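Local coordinates for protein peptidoglycan D,D-transpeptidase FtsI (Yersinia pestis, PDB 6SYN) that probably cross-links peptidoglycan strands as a class B penicillin-binding protein with D,D-transpeptidase activity and binds beta-lactam antibiotics, at residues L321-S326 and L345-K349; R470-V474 and I498-L503; M120-I124 and L179-E183; A35-K41 and G79-A85. All blocks are in the same frame, centred on the assembly; numbering follows the deposited sequence.

Interaction 1 of 4, residues L321-S326 and L345-K349; sequences LVDTYS and LYPKK
Y346 drives its ring end-on against helix 319-327, overlapping V322, Y325 and S326 with its hydroxyl end. Its CG lies anti to the backbone N (chi1 -170°), which sends the ring straight out from the loop to the helix. The hydroxyl OH donates to V322 O, which sits at the ring's edge and in its plane; the very short modelled separation of 2.3 Å is doubtful as a length and carries no weight at this resolution. The same carbonyl also accepts from S326 OG at 3.1 Å, with the donor tilted 18° from the carbonyl plane. Together with the weak helix bond from S326 N, this gives V322 O three modelled donors.

Carbon contacts flank this polar point. V322 CG1 meets Y346 CE2 at 3.9 Å, the two side chains crossing obliquely, and Y325 CB lies 3.8 Å from Y346 CE1 near the plane of the ring. A tyrosine suits the position because it combines a flat apolar ring with a terminal donor. The contact lies in the transpeptidase domain, where helix 319-327 packs on helix 255-264 through L321 and Y325, while F360 of helix 354-360 touches V322, Y346 and P347. Y325 directs its own ring away from the loop, stacks with F360 and bonds through its hydroxyl to F360 O. On the loop side, P347 folds back on its neighbour, placing CD 3.6 Å above one face of the Y346 ring, toward the rim; a proline presents a rigid apolar surface there.

Interaction 2 of 4, residues R470-V474 and I498-L503; sequences RFALV and IMGGVL
The F471 and V502 side chains run alongside one another in opposite senses, the valine laying a methyl on the phenyl face. V502 CG1 stands 3.8 Å from the centroid of the F471 ring, 21° off the ring normal, a CH-pi contact. R470 CB covers the opposite face, over the centre of the ring, so the phenyl is held between two aliphatic groups. The valine reaches it because CG1 is anti to the backbone N (chi1 165°). L503 approaches differently: its CD2 comes to the edge of the same ring, 4.4 Å from F471 CD2.

Strand 471-478 is the middle strand of the five-stranded antiparallel sheet of the transpeptidase domain, the hallmark of the penicillin-recognising serine enzymes, and helix 492-505 packs across one face of it. The axes of strand 471-474 and helix 498-503 come within 10.2 Å and run nearly antiparallel, at 156°. A classic beta bulge, in which R470 and F471 both face A464, marks the start of the strand.

Further along, M499 bends its chain at both outer torsions so that CE lies 3.7 Å from F471 CB and 3.7 Å from L473 CB, slotted between two alternate residues of the strand. L473 and I498 cross at about a right angle, L473 CD2 resting on I498 CG2 at 3.3 Å. In this buried interface the beta-branched I498 and V502 present stiff methyl surfaces, while the flexible methionine can bend to fit between F471 and L473. L209 of the adjacent strand 204-211 touches F471, L473 and V502, while helix 183-199 flanks I498 and V502.

Interaction 3 of 4, residues M120-I124 and L179-E183; sequences MAHII and LSVDE
The ends of M120 and V181 meet head-on, the methionine methyl CE lying 3.8 Å from V181 CG1. The methionine chain is bent at its second and third torsions, which brings sulfur and methyl alike against the valine. V181 spends its other branch on the helix: CG2 meets I123 CD1 at 3.7 Å, again end to end, so one compact beta-branched residue serves two partners. L179, the third large contributor, puts CD1 against I124 CD1 at 3.7 Å and against I123 CG2 at 4.1 Å. It runs antiparallel alongside I123 and lies aslant I124.

The short helix 121-124 thus rests on the loop that leads into helix 183-199, whose N-cap is D182. L27 of strand 26-38 touches M120, I124 and L179, and Q186 lies beside M120, I123 and V181. The contact therefore joins elements of the N-terminal part to the start of helix 183-199, which also packs on helix 492-505 of the transpeptidase domain.

Every side-chain pair described here is apolar, and all five residues are buried. Cohesion therefore probably rests on van der Waals fit and the exclusion of water.

Interaction 4 of 4, residues A35-K41 and G79-A85; sequences AVWADPK and GRFVYLA
A38 and V82 form an antiparallel hydrogen-bonded pair between strand 35-38 and residues 82-85, A38 N reaching V82 O at 2.8 Å and V82 N returning to A38 O at 3.0 Å. W37 and Y83 are the following non-hydrogen-bonded pair. The register then slips by one: L84 N and A85 N both donate to V36 O, at 2.8 and 3.0 Å, while V36 N donates to A85 O. Beyond the strand, K41 N binds G79 O, and D39 caps helix 40-45 by accepting from E42 N with OD1.

Aromatic contacts gather on the face bearing W37 and Y83. The tryptophan takes the crowded position between backbone N and carbonyl carbon (chi1 62°), which lays its indole beside F81, near parallel (18°) but slid so far that the rings barely overlap. The five-membered ring and phenyl centroids are 4.6 Å apart; W37 CB adds a CH-pi contact over the F81 face. F81 CE1 in turn stands over the centre of the Y83 ring, and R107 makes a cation-pi contact with W37.

Aliphatic packing occupies the other face. P40 CG abuts V82 CG1 at 3.5 Å, and L84 CD1 touches both A38 CB and V36 CG1 at 3.9 Å. The small alanine leaves room for these larger neighbours; helix 66-74 touches P40 through I73 and L84 through L69.

A double donation to one carbonyl, with L84 and A85 facing V36, defines a classic beta bulge, here in the antiparallel pairing of strands 26-38 and 82-88 within the mixed sheet of the N-terminal region.

The four contacts are spread along an elongated chain and none touches another. Interactions 1 and 2 both belong to the transpeptidase domain, their centres 28 Å apart; interaction 4 lies in the N-terminal region, its centre 52 Å from that of interaction 1 and across the chain's centre. Interaction 3 sits between, 16 Å from interaction 2 and 30 Å from interaction 4, centre to centre. Helix 183-199, which begins within interaction 3, also packs against the helix of interaction 2. In interaction 1, the Y325 side chain is about 11 Å from the bound beta-lactam-derived ligand, near the pocket residues S252 and K255. Interaction 2 lies on the central strand of the sheet whose outer strand 437-446 carries the pocket residues T440 and T442.

Interaction 1 of 4, residues L321-S326 and L345-K349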
loop_
_atom_site.group_PDB
_atom_site.type_symbol
_atom_site.label_atom_id
_atom_site.label_comp_id
_atom_site.label_asym_id
_atom_site.label_seq_id
_atom_site.Cartn_x
_atom_site.Cartn_y
_atom_site.Cartn_z
ATOM N N LEU A 321 18.656 -13.773 -12.735
ATOM C CA LEU A 321 17.670 -12.744 -12.299
ATOM C C LEU A 321 16.497 -13.424 -11.586
ATOM O O LEU A 321 15.891 -12.777 -10.702
ATOM C CB LEU A 321 17.178 -11.926 -13.498
ATOM C CG LEU A 321 18.149 -10.870 -14.017
ATOM C CD1 LEU A 321 17.624 -10.235 -15.293
ATOM C CD2 LEU A 321 18.407 -9.808 -12.964
ATOM N N VAL A 322 16.194 -14.672 -11.956
ATOM C CA VAL A 322 15.126 -15.487 -11.303
ATOM C C VAL A 322 15.575 -15.809 -9.874
ATOM O O VAL A 322 14.731 -15.754 -8.972
ATOM C CB VAL A 322 14.776 -16.757 -12.104
ATOM C CG1 VAL A 322 13.750 -17.615 -11.377
ATOM C CG2 VAL A 322 14.274 -16.409 -13.497
ATOM N N ASP A 323 16.860 -16.099 -9.670
ATOM C CA ASP A 323 17.428 -16.358 -8.320
ATOM C C ASP A 323 17.454 -15.064 -7.491
ATOM O O ASP A 323 17.061 -15.117 -6.316
ATOM C CB ASP A 323 18.822 -16.982 -8.394
ATOM C CG ASP A 323 19.165 -17.749 -7.132
ATOM O OD1 ASP A 323 18.537 -18.812 -6.913
ATOM O OD2 ASP A 323 20.024 -17.263 -6.361
ATOM N N THR A 324 17.898 -13.941 -8.060
ATOM C CA THR A 324 18.065 -12.667 -7.314
ATOM C C THR A 324 16.696 -12.100 -6.912
ATOM O O THR A 324 16.577 -11.648 -5.760
ATOM C CB THR A 324 18.896 -11.642 -8.092
ATOM O OG1 THR A 324 20.189 -12.201 -8.337
ATOM C CG2 THR A 324 19.039 -10.337 -7.336
ATOM N N TYR A 325 15.703 -12.101 -7.806
ATOM C CA TYR A 325 14.351 -11.563 -7.501
ATOM C C TYR A 325 13.720 -12.419 -6.398
ATOM O O TYR A 325 13.081 -11.837 -5.493
ATOM C CB TYR A 325 13.446 -11.540 -8.734
ATOM C CG TYR A 325 13.829 -10.594 -9.842
ATOM C CD1 TYR A 325 15.052 -9.945 -9.882
ATOM C CD2 TYR A 325 12.969 -10.398 -10.905
ATOM C CE1 TYR A 325 15.392 -9.106 -10.932
ATOM C CE2 TYR A 325 13.288 -9.563 -11.960
ATOM C CZ TYR A 325 14.506 -8.915 -11.978
ATOM O OH TYR A 325 14.813 -8.102 -13.027
ATOM N N SER A 326 13.890 -13.747 -6.490
ATOM C CA SER A 326 13.514 -14.741 -5.447
ATOM C C SER A 326 14.226 -14.402 -4.135
ATOM O O SER A 326 13.539 -14.251 -3.121
ATOM C CB SER A 326 13.834 -16.157 -5.867
ATOM O OG SER A 326 12.813 -16.691 -6.694
ATOM N N LEU A 345 2.326 -13.609 -8.827
ATOM C CA LEU A 345 2.720 -14.616 -9.852
ATOM C C LEU A 345 4.209 -14.447 -10.172
ATOM O O LEU A 345 4.619 -13.329 -10.533
ATOM C CB LEU A 345 1.883 -14.440 -11.123
ATOM C CG LEU A 345 0.431 -14.013 -10.921
ATOM C CD1 LEU A 345 -0.209 -13.658 -12.255
ATOM C CD2 LEU A 345 -0.362 -15.098 -10.207
ATOM N N TYR A 346 4.970 -15.534 -10.067
ATOM C CA TYR A 346 6.437 -15.556 -10.262
ATOM C C TYR A 346 6.834 -16.785 -11.073
ATOM O O TYR A 346 6.489 -17.900 -10.694
ATOM C CB TYR A 346 7.126 -15.541 -8.903
ATOM C CG TYR A 346 8.606 -15.319 -9.015
ATOM C CD1 TYR A 346 9.113 -14.050 -9.238
ATOM C CD2 TYR A 346 9.489 -16.386 -8.978
ATOM C CE1 TYR A 346 10.472 -13.839 -9.379
ATOM C CE2 TYR A 346 10.851 -16.191 -9.117
ATOM C CZ TYR A 346 11.342 -14.912 -9.312
ATOM O OH TYR A 346 12.684 -14.717 -9.439
ATOM N N PRO A 347 7.594 -16.624 -12.184
ATOM C CA PRO A 347 7.884 -17.731 -13.096
ATOM C C PRO A 347 8.718 -18.874 -12.500
ATOM O O PRO A 347 9.689 -18.621 -11.812
ATOM C CB PRO A 347 8.660 -17.093 -14.262
ATOM C CG PRO A 347 9.201 -15.805 -13.694
ATOM C CD PRO A 347 8.199 -15.367 -12.643
ATOM N N LYS A 348 8.298 -20.102 -12.809
ATOM C CA LYS A 348 9.004 -21.370 -12.488
ATOM C C LYS A 348 9.271 -22.132 -13.796
ATOM O O LYS A 348 9.483 -23.352 -13.731
ATOM C CB LYS A 348 8.166 -22.174 -11.488
ATOM C CG LYS A 348 7.745 -21.406 -10.236
ATOM C CD LYS A 348 7.708 -22.254 -8.974
ATOM C CE LYS A 348 6.811 -21.694 -7.887
ATOM N NZ LYS A 348 6.618 -22.660 -6.777
ATOM N N LYS A 349 9.274 -21.435 -14.936
ATOM C CA LYS A 349 9.611 -22.007 -16.270
ATOM C C LYS A 349 11.135 -22.135 -16.379
ATOM O O LYS A 349 11.838 -21.210 -15.923
ATOM C CB LYS A 349 9.047 -21.153 -17.413
ATOM C CG LYS A 349 9.161 -19.645 -17.235
ATOM C CD LYS A 349 9.266 -18.874 -18.533
ATOM C CE LYS A 349 8.935 -17.405 -18.369
ATOM N NZ LYS A 349 8.977 -16.688 -19.665
#

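Interaction 2 of 4, residues R470-V474 and I498-L503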
loop_
_atom_site.group_PDB
_atom_site.type_symbol
_atom_site.label_atom_id
_atom_site.label_comp_id
_atom_site.label_asym_id
_atom_site.label_seq_id
_atom_site.Cartn_x
_atom_site.Cartn_y
_atom_site.Cartn_z
ATOM N N ARG A 470 17.341 3.967 6.830
ATOM C CA ARG A 470 16.466 3.630 7.977
ATOM C C ARG A 470 15.094 3.201 7.453
ATOM O O ARG A 470 14.491 2.291 8.056
ATOM C CB ARG A 470 16.386 4.834 8.921
ATOM C CG ARG A 470 17.628 5.008 9.786
ATOM C CD ARG A 470 17.705 3.967 10.890
ATOM N NE ARG A 470 16.532 4.050 11.754
ATOM C CZ ARG A 470 16.404 4.872 12.795
ATOM N NH1 ARG A 470 17.390 5.687 13.131
ATOM N NH2 ARG A 470 15.285 4.879 13.500
ATOM N N PHE A 471 14.634 3.808 6.356
ATOM C CA PHE A 471 13.251 3.652 5.842
ATOM C C PHE A 471 13.276 3.301 4.358
ATOM O O PHE A 471 13.858 4.052 3.557
ATOM C CB PHE A 471 12.463 4.934 6.095
ATOM C CG PHE A 471 12.631 5.447 7.500
ATOM C CD1 PHE A 471 12.145 4.720 8.576
ATOM C CD2 PHE A 471 13.305 6.629 7.751
ATOM C CE1 PHE A 471 12.307 5.180 9.873
ATOM C CE2 PHE A 471 13.462 7.089 9.047
ATOM C CZ PHE A 471 12.967 6.365 10.105
ATOM N N ALA A 472 12.666 2.168 4.024
ATOM C CA ALA A 472 12.263 1.814 2.649
ATOM C C ALA A 472 10.857 2.376 2.428
ATOM O O ALA A 472 10.016 2.242 3.341
ATOM C CB ALA A 472 12.326 0.321 2.450
ATOM N N LEU A 473 10.640 3.032 1.287
ATOM C CA LEU A 473 9.314 3.550 0.860
ATOM C C LEU A 473 9.054 3.132 -0.587
ATOM O O LEU A 473 9.972 3.276 -1.414
ATOM C CB LEU A 473 9.288 5.073 1.011
ATOM C CG LEU A 473 8.015 5.771 0.535
ATOM C CD1 LEU A 473 6.781 5.213 1.231
ATOM C CD2 LEU A 473 8.116 7.274 0.763
ATOM N N VAL A 474 7.854 2.611 -0.849
ATOM C CA VAL A 474 7.284 2.400 -2.213
ATOM C C VAL A 474 6.042 3.290 -2.349
ATOM O O VAL A 474 5.270 3.411 -1.374
ATOM C CB VAL A 474 6.948 0.918 -2.478
ATOM C CG1 VAL A 474 6.145 0.729 -3.760
ATOM C CG2 VAL A 474 8.193 0.044 -2.496
ATOM N N ILE A 498 6.703 12.456 1.328
ATOM C CA ILE A 498 6.486 11.444 2.409
ATOM C C ILE A 498 7.813 11.187 3.134
ATOM O O ILE A 498 7.825 11.264 4.368
ATOM C CB ILE A 498 5.852 10.146 1.866
ATOM C CG1 ILE A 498 4.356 10.336 1.592
ATOM C CG2 ILE A 498 6.102 8.983 2.818
ATOM C CD1 ILE A 498 3.669 9.144 0.963
ATOM N N MET A 499 8.890 10.907 2.398
ATOM C CA MET A 499 10.208 10.550 2.993
ATOM C C MET A 499 10.780 11.742 3.774
ATOM O O MET A 499 11.413 11.500 4.817
ATOM C CB MET A 499 11.204 10.089 1.923
ATOM C CG MET A 499 12.444 9.435 2.503
ATOM S SD MET A 499 12.061 8.201 3.786
ATOM C CE MET A 499 12.142 6.687 2.829
ATOM N N GLY A 500 10.546 12.971 3.298
ATOM C CA GLY A 500 10.953 14.221 3.968
ATOM C C GLY A 500 10.387 14.314 5.374
ATOM O O GLY A 500 11.181 14.397 6.325
ATOM N N GLY A 501 9.057 14.302 5.499
ATOM C CA GLY A 501 8.342 14.330 6.789
ATOM C C GLY A 501 8.769 13.182 7.688
ATOM O O GLY A 501 9.054 13.433 8.874
ATOM N N VAL A 502 8.855 11.968 7.142
ATOM C CA VAL A 502 9.335 10.768 7.886
ATOM C C VAL A 502 10.671 11.110 8.562
ATOM O O VAL A 502 10.726 11.067 9.804
ATOM C CB VAL A 502 9.450 9.540 6.962
ATOM C CG1 VAL A 502 10.262 8.425 7.605
ATOM C CG2 VAL A 502 8.080 9.028 6.537
ATOM N N LEU A 503 11.702 11.448 7.779
ATOM C CA LEU A 503 13.085 11.714 8.278
ATOM C C LEU A 503 13.049 12.754 9.405
ATOM O O LEU A 503 13.807 12.591 10.378
ATOM C CB LEU A 503 13.967 12.194 7.121
ATOM C CG LEU A 503 14.395 11.108 6.138
ATOM C CD1 LEU A 503 14.760 11.696 4.787
ATOM C CD2 LEU A 503 15.551 10.296 6.703
#

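Interaction 3 of 4, residues M120-I124 and L179-E183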
loop_
_atom_site.group_PDB
_atom_site.type_symbol
_atom_site.label_atom_id
_atom_site.label_comp_id
_atom_site.label_asym_id
_atom_site.label_seq_id
_atom_site.Cartn_x
_atom_site.Cartn_y
_atom_site.Cartn_z
ATOM N N MET A 120 -6.294 4.824 8.630
ATOM C CA MET A 120 -5.874 3.438 8.986
ATOM C C MET A 120 -6.867 2.417 8.411
ATOM O O MET A 120 -6.611 1.213 8.571
ATOM C CB MET A 120 -5.827 3.219 10.504
ATOM C CG MET A 120 -4.862 4.110 11.275
ATOM S SD MET A 120 -3.114 3.595 11.298
ATOM C CE MET A 120 -3.237 1.809 11.225
ATOM N N ALA A 121 -7.969 2.866 7.798
ATOM C CA ALA A 121 -9.169 2.036 7.521
ATOM C C ALA A 121 -8.752 0.662 6.980
ATOM O O ALA A 121 -9.227 -0.352 7.509
ATOM C CB ALA A 121 -10.094 2.745 6.566
ATOM N N HIS A 122 -7.886 0.633 5.968
ATOM C CA HIS A 122 -7.491 -0.601 5.242
ATOM C C HIS A 122 -6.718 -1.546 6.174
ATOM O O HIS A 122 -6.979 -2.761 6.105
ATOM C CB HIS A 122 -6.736 -0.232 3.961
ATOM C CG HIS A 122 -7.624 0.374 2.927
ATOM N ND1 HIS A 122 -8.530 -0.384 2.199
ATOM C CD2 HIS A 122 -7.774 1.651 2.513
ATOM C CE1 HIS A 122 -9.188 0.402 1.372
ATOM N NE2 HIS A 122 -8.745 1.657 1.547
ATOM N N ILE A 123 -5.831 -1.015 7.023
ATOM C CA ILE A 123 -4.996 -1.797 7.991
ATOM C C ILE A 123 -5.896 -2.420 9.068
ATOM O O ILE A 123 -5.782 -3.626 9.319
ATOM C CB ILE A 123 -3.921 -0.907 8.648
ATOM C CG1 ILE A 123 -3.005 -0.259 7.607
ATOM C CG2 ILE A 123 -3.141 -1.695 9.695
ATOM C CD1 ILE A 123 -1.734 0.336 8.172
ATOM N N ILE A 124 -6.720 -1.594 9.712
ATOM C CA ILE A 124 -7.558 -1.969 10.885
ATOM C C ILE A 124 -8.744 -2.791 10.383
ATOM O O ILE A 124 -8.946 -3.908 10.886
ATOM C CB ILE A 124 -8.030 -0.720 11.654
ATOM C CG1 ILE A 124 -6.869 0.205 12.035
ATOM C CG2 ILE A 124 -8.853 -1.123 12.867
ATOM C CD1 ILE A 124 -5.907 -0.373 13.048
ATOM N N LEU A 179 0.169 -2.524 17.233
ATOM C CA LEU A 179 0.614 -2.620 15.816
ATOM C C LEU A 179 2.034 -2.053 15.692
ATOM O O LEU A 179 2.480 -1.319 16.602
ATOM C CB LEU A 179 -0.352 -1.868 14.894
ATOM C CG LEU A 179 -1.779 -2.411 14.798
ATOM C CD1 LEU A 179 -2.558 -1.655 13.734
ATOM C CD2 LEU A 179 -1.810 -3.902 14.492
ATOM N N SER A 180 2.706 -2.394 14.593
ATOM C CA SER A 180 4.047 -1.890 14.199
ATOM C C SER A 180 3.926 -0.493 13.565
ATOM O O SER A 180 4.944 0.208 13.494
ATOM C CB SER A 180 4.699 -2.853 13.251
ATOM O OG SER A 180 4.057 -2.803 11.989
ATOM N N VAL A 181 2.722 -0.114 13.122
ATOM C CA VAL A 181 2.428 1.145 12.373
ATOM C C VAL A 181 2.551 2.354 13.313
ATOM O O VAL A 181 2.373 2.179 14.533
ATOM C CB VAL A 181 1.033 1.045 11.725
ATOM C CG1 VAL A 181 0.511 2.380 11.216
ATOM C CG2 VAL A 181 1.024 0.012 10.613
ATOM N N ASP A 182 2.860 3.534 12.765
ATOM C CA ASP A 182 2.910 4.826 13.508
ATOM C C ASP A 182 1.813 5.727 12.927
ATOM O O ASP A 182 1.793 5.886 11.689
ATOM C CB ASP A 182 4.317 5.436 13.451
ATOM C CG ASP A 182 4.505 6.698 14.281
ATOM O OD1 ASP A 182 3.521 7.440 14.456
ATOM O OD2 ASP A 182 5.640 6.933 14.753
ATOM N N GLU A 183 0.919 6.255 13.775
ATOM C CA GLU A 183 -0.286 7.028 13.349
ATOM C C GLU A 183 0.158 8.322 12.652
ATOM O O GLU A 183 -0.451 8.656 11.615
ATOM C CB GLU A 183 -1.229 7.300 14.529
ATOM C CG GLU A 183 -2.076 8.564 14.389
ATOM C CD GLU A 183 -3.062 8.565 13.231
ATOM O OE1 GLU A 183 -3.372 7.468 12.739
ATOM O OE2 GLU A 183 -3.515 9.657 12.815
#

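Interaction 4 of 4, residues A35-K41 and G79-A85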
loop_
_atom_site.group_PDB
_atom_site.type_symbol
_atom_site.label_atom_id
_atom_site.label_comp_id
_atom_site.label_asym_id
_atom_site.label_seq_id
_atom_site.Cartn_x
_atom_site.Cartn_y
_atom_site.Cartn_z
ATOM N N ALA A 35 -27.598 3.176 20.806
ATOM C CA ALA A 35 -27.665 3.129 19.326
ATOM C C ALA A 35 -29.125 2.984 18.888
ATOM O O ALA A 35 -29.929 2.434 19.664
ATOM C CB ALA A 35 -26.823 1.993 18.805
ATOM N N VAL A 36 -29.441 3.467 17.685
ATOM C CA VAL A 36 -30.805 3.401 17.089
ATOM C C VAL A 36 -30.737 2.483 15.870
ATOM O O VAL A 36 -29.957 2.773 14.941
ATOM C CB VAL A 36 -31.358 4.793 16.730
ATOM C CG1 VAL A 36 -32.720 4.702 16.056
ATOM C CG2 VAL A 36 -31.431 5.693 17.955
ATOM N N TRP A 37 -31.523 1.409 15.901
ATOM C CA TRP A 37 -31.653 0.446 14.783
ATOM C C TRP A 37 -33.134 0.265 14.458
ATOM O O TRP A 37 -33.974 0.534 15.331
ATOM C CB TRP A 37 -30.954 -0.874 15.117
ATOM C CG TRP A 37 -31.500 -1.615 16.297
ATOM C CD1 TRP A 37 -31.224 -1.399 17.616
ATOM C CD2 TRP A 37 -32.377 -2.753 16.255
ATOM N NE1 TRP A 37 -31.886 -2.309 18.396
ATOM C CE2 TRP A 37 -32.597 -3.156 17.589
ATOM C CE3 TRP A 37 -32.998 -3.463 15.224
ATOM C CZ2 TRP A 37 -33.423 -4.231 17.915
ATOM C CZ3 TRP A 37 -33.813 -4.525 15.547
ATOM C CH2 TRP A 37 -34.024 -4.902 16.874
ATOM N N ALA A 38 -33.424 -0.098 13.213
ATOM C CA ALA A 38 -34.778 -0.431 12.730
ATOM C C ALA A 38 -34.812 -1.930 12.435
ATOM O O ALA A 38 -33.779 -2.461 11.981
ATOM C CB ALA A 38 -35.124 0.396 11.520
ATOM N N ASP A 39 -35.926 -2.586 12.766
ATOM C CA ASP A 39 -36.249 -3.975 12.345
ATOM C C ASP A 39 -37.031 -3.870 11.044
ATOM O O ASP A 39 -38.255 -3.884 11.069
ATOM C CB ASP A 39 -37.067 -4.713 13.409
ATOM C CG ASP A 39 -37.352 -6.174 13.088
ATOM O OD1 ASP A 39 -37.414 -6.528 11.885
ATOM O OD2 ASP A 39 -37.511 -6.947 14.047
ATOM N N PRO A 40 -36.369 -3.758 9.872
ATOM C CA PRO A 40 -37.075 -3.354 8.661
ATOM C C PRO A 40 -38.307 -4.232 8.389
ATOM O O PRO A 40 -39.325 -3.665 8.080
ATOM C CB PRO A 40 -36.011 -3.459 7.557
ATOM C CG PRO A 40 -34.695 -3.366 8.296
ATOM C CD PRO A 40 -34.950 -4.054 9.621
ATOM N N LYS A 41 -38.208 -5.558 8.551
ATOM C CA LYS A 41 -39.357 -6.485 8.345
ATOM C C LYS A 41 -40.521 -6.039 9.235
ATOM O O LYS A 41 -41.611 -5.764 8.696
ATOM C CB LYS A 41 -38.998 -7.943 8.653
ATOM C CG LYS A 41 -40.106 -8.943 8.330
ATOM C CD LYS A 41 -39.971 -10.284 9.023
ATOM C CE LYS A 41 -41.302 -10.979 9.223
ATOM N NZ LYS A 41 -41.205 -12.093 10.194
ATOM N N GLY A 79 -35.153 -8.052 6.559
ATOM C CA GLY A 79 -34.025 -7.983 7.507
ATOM C C GLY A 79 -34.503 -7.740 8.928
ATOM O O GLY A 79 -35.624 -7.222 9.098
ATOM N N ARG A 80 -33.680 -8.105 9.913
ATOM C CA ARG A 80 -34.020 -8.043 11.362
ATOM C C ARG A 80 -33.157 -6.977 12.049
ATOM O O ARG A 80 -33.322 -6.810 13.274
ATOM C CB ARG A 80 -33.829 -9.412 12.033
ATOM C CG ARG A 80 -33.811 -10.596 11.072
ATOM C CD ARG A 80 -34.402 -11.901 11.596
ATOM N NE ARG A 80 -33.576 -12.591 12.588
ATOM C CZ ARG A 80 -33.424 -13.916 12.689
ATOM N NH1 ARG A 80 -32.657 -14.416 13.645
ATOM N NH2 ARG A 80 -34.016 -14.741 11.840
ATOM N N PHE A 81 -32.269 -6.297 11.309
ATOM C CA PHE A 81 -31.366 -5.252 11.862
ATOM C C PHE A 81 -30.794 -4.345 10.766
ATOM O O PHE A 81 -30.123 -4.848 9.842
ATOM C CB PHE A 81 -30.210 -5.874 12.647
ATOM C CG PHE A 81 -29.464 -4.853 13.464
ATOM C CD1 PHE A 81 -28.512 -4.034 12.878
ATOM C CD2 PHE A 81 -29.765 -4.663 14.803
ATOM C CE1 PHE A 81 -27.852 -3.070 13.624
ATOM C CE2 PHE A 81 -29.100 -3.700 15.547
ATOM C CZ PHE A 81 -28.147 -2.906 14.957
ATOM N N VAL A 82 -31.021 -3.033 10.903
ATOM C CA VAL A 82 -30.290 -1.959 10.166
ATOM C C VAL A 82 -30.060 -0.779 11.119
ATOM O O VAL A 82 -31.062 -0.284 11.686
ATOM C CB VAL A 82 -31.040 -1.518 8.895
ATOM C CG1 VAL A 82 -31.295 -2.692 7.965
ATOM C CG2 VAL A 82 -32.341 -0.789 9.207
ATOM N N TYR A 83 -28.802 -0.349 11.283
ATOM C CA TYR A 83 -28.424 0.871 12.049
ATOM C C TYR A 83 -29.042 2.104 11.376
ATOM O O TYR A 83 -29.046 2.182 10.124
ATOM C CB TYR A 83 -26.903 1.046 12.163
ATOM C CG TYR A 83 -26.242 0.264 13.271
ATOM C CD1 TYR A 83 -26.507 0.546 14.602
ATOM C CD2 TYR A 83 -25.338 -0.750 12.991
ATOM C CE1 TYR A 83 -25.899 -0.166 15.626
ATOM C CE2 TYR A 83 -24.726 -1.474 14.001
ATOM C CZ TYR A 83 -25.008 -1.182 15.323
ATOM O OH TYR A 83 -24.407 -1.896 16.319
ATOM N N LEU A 84 -29.583 3.009 12.203
ATOM C CA LEU A 84 -30.014 4.386 11.838
ATOM C C LEU A 84 -29.041 5.394 12.463
ATOM O O LEU A 84 -28.795 6.441 11.832
ATOM C CB LEU A 84 -31.449 4.623 12.326
ATOM C CG LEU A 84 -32.505 3.641 11.814
ATOM C CD1 LEU A 84 -33.874 3.971 12.390
ATOM C CD2 LEU A 84 -32.567 3.626 10.290
ATOM N N ALA A 85 -28.523 5.095 13.661
ATOM C CA ALA A 85 -27.471 5.874 14.355
ATOM C C ALA A 85 -26.693 4.951 15.299
ATOM O O ALA A 85 -27.325 4.319 16.165
ATOM C CB ALA A 85 -28.083 7.032 15.104
#